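Local coordinates for UPF0130 protein PH1069 (Pyrococcus horikoshii, PDB 2DRV) that probably methylates N-4 of a 4-demethylwyosine derivative in tRNA(Phe), using S-adenosyl-L-methionine, in the wyosine-derivative pathway, at residues 40-45 with 193-198; 58-63 with 89-94. All blocks are in the same frame, centred on the assembly; numbering follows the deposited sequence.

Interaction 1 of 2, residues 40-45 with 193-198; sequences KKINSI and SKINAL
Lys41, Ile42 and Ile45 pack against Ile195 in an apolar contact between the end of helix 36-44 and the last modelled residues of the chain, at the C-terminal end of the long helix 167-194. No hydrogen bond crosses it. Ile195 lies in the middle and is buried. Its CG2 methyl stands anti to the backbone N and reaches two partners. Lys41 CG is 3.7 Å from Ile195 CG2. Ile45 CG1 is 3.7 Å from Ile195 CG2, and Ile45 CD1 is 4.1 Å from Ile195 CG2. The other branch of Ile195 serves Ile42: Ile195 CD1 is 4.2 Å from Ile42 CG1.

Lys41 lies alongside Ile195, the two side chains running in opposite directions. A bend at chi2 (72°) carries the lysine chain past the isoleucine to Asn196. There Lys41 CE is 4.1 Å from Asn196 N, a contact of the aliphatic part.

The helix end has its own polar bonds. Ser44 OG donates to Lys41 O at 2.6 Å, and Ser44 N bonds to the same oxygen, so two donors from one residue grip this carbonyl. Behind the contact, Ile42 also touches Tyr48 and Thr50 of strand 48-63. Leu198 packs on helix 115-127 through Lys120, Leu121 and Leu124. Between the two segments, the fit rests on the shapes of methyl and methylene groups around Ile195.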
# COMPACT_ATOMS: atom_id res chain seq x y z
N LYS B 40 -0.97 -4.18 -23.54
CA LYS B 40 -0.52 -4.00 -24.92
C LYS B 40 -0.44 -2.51 -25.24
O LYS B 40 0.48 -2.07 -25.92
CB LYS B 40 -1.47 -4.70 -25.89
CG LYS B 40 -1.51 -6.22 -25.75
CD LYS B 40 -2.47 -6.85 -26.75
CE LYS B 40 -2.50 -8.36 -26.64
NZ LYS B 40 -3.49 -8.97 -27.57
N LYS B 41 -1.41 -1.74 -24.75
CA LYS B 41 -1.41 -0.32 -25.02
C LYS B 41 -0.20 0.36 -24.39
O LYS B 41 0.48 1.18 -25.00
CB LYS B 41 -2.70 0.28 -24.46
CG LYS B 41 -2.78 1.79 -24.68
CD LYS B 41 -3.03 2.16 -26.14
CE LYS B 41 -3.14 3.67 -26.35
NZ LYS B 41 -2.73 4.01 -27.72
N ILE B 42 0.13 0.02 -23.15
CA ILE B 42 1.30 0.61 -22.51
C ILE B 42 2.57 0.30 -23.30
O ILE B 42 3.39 1.18 -23.54
CB ILE B 42 1.44 0.12 -21.05
CG1 ILE B 42 0.26 0.63 -20.23
CG2 ILE B 42 2.75 0.61 -20.45
CD1 ILE B 42 0.18 0.04 -18.83
N ASN B 43 2.72 -0.96 -23.72
CA ASN B 43 3.89 -1.37 -24.48
C ASN B 43 3.95 -0.76 -25.87
O ASN B 43 5.01 -0.74 -26.50
CB ASN B 43 3.95 -2.89 -24.58
CG ASN B 43 4.37 -3.54 -23.28
OD1 ASN B 43 5.51 -3.41 -22.86
ND2 ASN B 43 3.43 -4.23 -22.62
N SER B 44 2.82 -0.26 -26.35
CA SER B 44 2.77 0.35 -27.67
C SER B 44 3.38 1.75 -27.64
O SER B 44 3.70 2.32 -28.68
CB SER B 44 1.32 0.43 -28.17
OG SER B 44 0.63 1.54 -27.60
N ILE B 45 3.55 2.30 -26.43
CA ILE B 45 4.14 3.63 -26.23
C ILE B 45 5.65 3.46 -26.19
O ILE B 45 6.17 2.65 -25.43
CB ILE B 45 3.64 4.27 -24.92
CG1 ILE B 45 2.11 4.26 -24.88
CG2 ILE B 45 4.15 5.71 -24.81
CD1 ILE B 45 1.44 5.00 -26.02
N SER B 193 -7.77 4.25 -21.57
CA SER B 193 -8.24 5.30 -22.47
C SER B 193 -7.38 6.56 -22.42
O SER B 193 -7.31 7.30 -23.39
CB SER B 193 -9.69 5.66 -22.15
OG SER B 193 -9.80 6.37 -20.93
N LYS B 194 -6.71 6.80 -21.29
CA LYS B 194 -5.88 8.00 -21.16
C LYS B 194 -4.40 7.81 -21.53
O LYS B 194 -3.69 8.79 -21.75
CB LYS B 194 -5.97 8.56 -19.74
CG LYS B 194 -7.17 9.45 -19.47
CD LYS B 194 -8.48 8.70 -19.59
CE LYS B 194 -9.65 9.53 -19.08
NZ LYS B 194 -9.49 10.98 -19.40
N ILE B 195 -3.96 6.56 -21.61
CA ILE B 195 -2.57 6.24 -21.94
C ILE B 195 -2.02 6.99 -23.15
O ILE B 195 -0.86 7.39 -23.17
CB ILE B 195 -2.37 4.72 -22.18
CG1 ILE B 195 -2.53 3.96 -20.87
CG2 ILE B 195 -0.99 4.45 -22.78
CD1 ILE B 195 -1.56 4.39 -19.79
N ASN B 196 -2.87 7.17 -24.16
CA ASN B 196 -2.48 7.87 -25.38
C ASN B 196 -1.94 9.27 -25.11
O ASN B 196 -1.17 9.81 -25.90
CB ASN B 196 -3.67 7.94 -26.33
CG ASN B 196 -4.94 8.38 -25.63
OD1 ASN B 196 -5.02 9.47 -25.07
ND2 ASN B 196 -5.95 7.51 -25.66
N ALA B 197 -2.35 9.85 -23.98
CA ALA B 197 -1.91 11.19 -23.61
C ALA B 197 -0.38 11.26 -23.56
O ALA B 197 0.20 12.32 -23.79
CB ALA B 197 -2.49 11.57 -22.25
N LEU B 198 0.25 10.13 -23.26
CA LEU B 198 1.69 10.07 -23.11
C LEU B 198 2.39 9.87 -24.46
O LEU B 198 1.75 9.77 -25.50
CB LEU B 198 2.02 8.90 -22.19
CG LEU B 198 1.71 9.21 -20.73
CD1 LEU B 198 1.98 8.02 -19.80
CD2 LEU B 198 2.54 10.37 -20.18

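Interaction 2 of 2, residues 58-63 with 89-94; sequences ISVMEM and EAIKKH
The His94 ring presents its ND1 edge to the carboxylate of Glu62. His94 ND1 donates to Glu62 OE1 at 2.9 Å, with an N-H...O angle of 150°. The oxygen sits near the ring plane, slightly tilted from it. The ring and carboxylate planes are nearly perpendicular, 86° apart. The imidazole meets OE1 on its anti side. His94 also touches Leu99 of strand 98-112.

His94 CG is anti to the backbone N (chi1 174°), which carries the ring toward the strand. From the other side, the extended chain of Glu62 beyond CG carries OE1 out to ND1.

The other half of the contact is apolar. The methyl of Ala90 faces the branch of Val60, with Ala90 CB 3.8 Å from Val60 CB and 3.9 Å from Val60 CG1. Ile91 CG1 is farther from Val60 CG1, at 4.3 Å. Helix 84-91 thus packs through Ala90 and Ile91, near its C-terminal end, on a strand of the antiparallel sheet. A type I beta turn from Ile91 to His94 then brings the histidine beside Glu62. The turn is closed by His94 N bonding to Ile91 O at 3.0 Å.

Glu62 OE1 has further donors in the backbone N-H groups of Arg95 and Ser96, so this one oxygen gathers three bonds from consecutive residues. An alanine in place of His94 would remove the imidazole and is likely to leave OE1 with these two backbone donors and to open a gap beside Leu99.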
# COMPACT_ATOMS: atom_id res chain seq x y z
N ILE B 58 -9.82 -11.01 -5.23
CA ILE B 58 -10.59 -11.27 -4.02
C ILE B 58 -10.08 -12.65 -3.63
O ILE B 58 -9.94 -13.53 -4.47
CB ILE B 58 -12.11 -11.35 -4.30
CG1 ILE B 58 -12.65 -9.96 -4.65
CG2 ILE B 58 -12.82 -11.89 -3.07
CD1 ILE B 58 -14.08 -9.96 -5.17
N SER B 59 -9.78 -12.84 -2.35
CA SER B 59 -9.25 -14.11 -1.91
C SER B 59 -9.81 -14.58 -0.58
O SER B 59 -10.19 -13.78 0.27
CB SER B 59 -7.72 -14.01 -1.79
OG SER B 59 -7.12 -13.62 -3.01
N VAL B 60 -9.88 -15.89 -0.43
CA VAL B 60 -10.28 -16.52 0.83
C VAL B 60 -9.04 -17.36 1.08
O VAL B 60 -8.74 -18.28 0.33
CB VAL B 60 -11.50 -17.45 0.70
CG1 VAL B 60 -11.65 -18.28 1.97
CG2 VAL B 60 -12.77 -16.62 0.47
N MSE B 61 -8.29 -17.03 2.12
CA MSE B 61 -7.08 -17.78 2.38
C MSE B 61 -6.78 -17.89 3.85
O MSE B 61 -7.27 -17.09 4.66
CB MSE B 61 -5.91 -17.12 1.64
CG MSE B 61 -5.73 -15.64 1.96
SE MSE B 61 -4.69 -15.32 3.56
CE MSE B 61 -2.99 -14.84 2.77
N GLU B 62 -5.99 -18.90 4.20
CA GLU B 62 -5.61 -19.12 5.58
C GLU B 62 -4.11 -18.94 5.74
O GLU B 62 -3.33 -19.38 4.90
CB GLU B 62 -6.05 -20.51 6.05
CG GLU B 62 -5.70 -21.64 5.10
CD GLU B 62 -6.06 -23.00 5.68
OE1 GLU B 62 -7.18 -23.14 6.22
OE2 GLU B 62 -5.23 -23.93 5.60
N MSE B 63 -3.72 -18.27 6.82
CA MSE B 63 -2.32 -18.03 7.10
C MSE B 63 -2.13 -18.02 8.61
O MSE B 63 -3.06 -17.72 9.35
CB MSE B 63 -1.87 -16.71 6.48
CG MSE B 63 -2.63 -15.48 6.94
SE MSE B 63 -2.12 -13.91 5.95
CE MSE B 63 -3.80 -12.96 5.96
N GLU B 89 -17.90 -22.03 -0.76
CA GLU B 89 -17.19 -23.25 -1.12
C GLU B 89 -15.73 -23.17 -0.69
O GLU B 89 -15.13 -24.18 -0.32
CB GLU B 89 -17.29 -23.50 -2.63
CG GLU B 89 -18.69 -23.85 -3.11
CD GLU B 89 -19.20 -25.16 -2.55
OE1 GLU B 89 -18.92 -26.22 -3.16
OE2 GLU B 89 -19.87 -25.15 -1.50
N ALA B 90 -15.16 -21.97 -0.74
CA ALA B 90 -13.77 -21.80 -0.33
C ALA B 90 -13.69 -21.90 1.20
O ALA B 90 -12.80 -22.55 1.74
CB ALA B 90 -13.25 -20.44 -0.79
N ILE B 91 -14.64 -21.27 1.88
CA ILE B 91 -14.69 -21.29 3.33
C ILE B 91 -14.79 -22.71 3.88
O ILE B 91 -14.19 -23.02 4.92
CB ILE B 91 -15.88 -20.45 3.85
CG1 ILE B 91 -15.57 -18.96 3.64
CG2 ILE B 91 -16.16 -20.75 5.32
CD1 ILE B 91 -16.74 -18.03 3.96
N LYS B 92 -15.53 -23.56 3.18
CA LYS B 92 -15.73 -24.94 3.61
C LYS B 92 -14.42 -25.71 3.71
O LYS B 92 -14.33 -26.71 4.43
CB LYS B 92 -16.67 -25.65 2.63
CG LYS B 92 -17.08 -27.04 3.08
CD LYS B 92 -18.02 -27.71 2.09
CE LYS B 92 -18.49 -29.05 2.63
NZ LYS B 92 -17.34 -29.93 3.01
N LYS B 93 -13.40 -25.24 2.99
CA LYS B 93 -12.09 -25.89 2.97
C LYS B 93 -11.15 -25.44 4.08
O LYS B 93 -10.03 -25.95 4.19
CB LYS B 93 -11.41 -25.63 1.62
CG LYS B 93 -12.22 -26.06 0.42
CD LYS B 93 -11.56 -25.60 -0.87
CE LYS B 93 -12.39 -25.95 -2.09
NZ LYS B 93 -11.74 -25.46 -3.35
N HIS B 94 -11.58 -24.49 4.91
CA HIS B 94 -10.74 -23.99 5.98
C HIS B 94 -10.45 -25.02 7.06
O HIS B 94 -11.36 -25.70 7.54
CB HIS B 94 -11.38 -22.77 6.64
CG HIS B 94 -10.64 -22.28 7.84
ND1 HIS B 94 -9.28 -22.05 7.84
CD2 HIS B 94 -11.07 -21.95 9.08
CE1 HIS B 94 -8.90 -21.61 9.02
NE2 HIS B 94 -9.97 -21.53 9.80

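Overall arrangement
The two contacts lie on opposite sides of the chain's centre, their centres about 37 Å apart and their nearest atoms about 20 Å apart. Each has a buried part, Ile42 and Ile195 in one, Val60, Ala90 and His94 in the other, and a more open edge at Asn196 or Lys93. Helix 36-44 of interaction 1 leads into strand 48-63, whose far end enters interaction 2. Interaction 1 uses the end of the long helix 167-194, while in interaction 2 Ile58 and Ile91 touch residues along it. Interaction 1 joins a helix end to the last modelled residues mainly by apolar packing. Interaction 2 sets a helix on a sheet and adds a histidine-carboxylate bond.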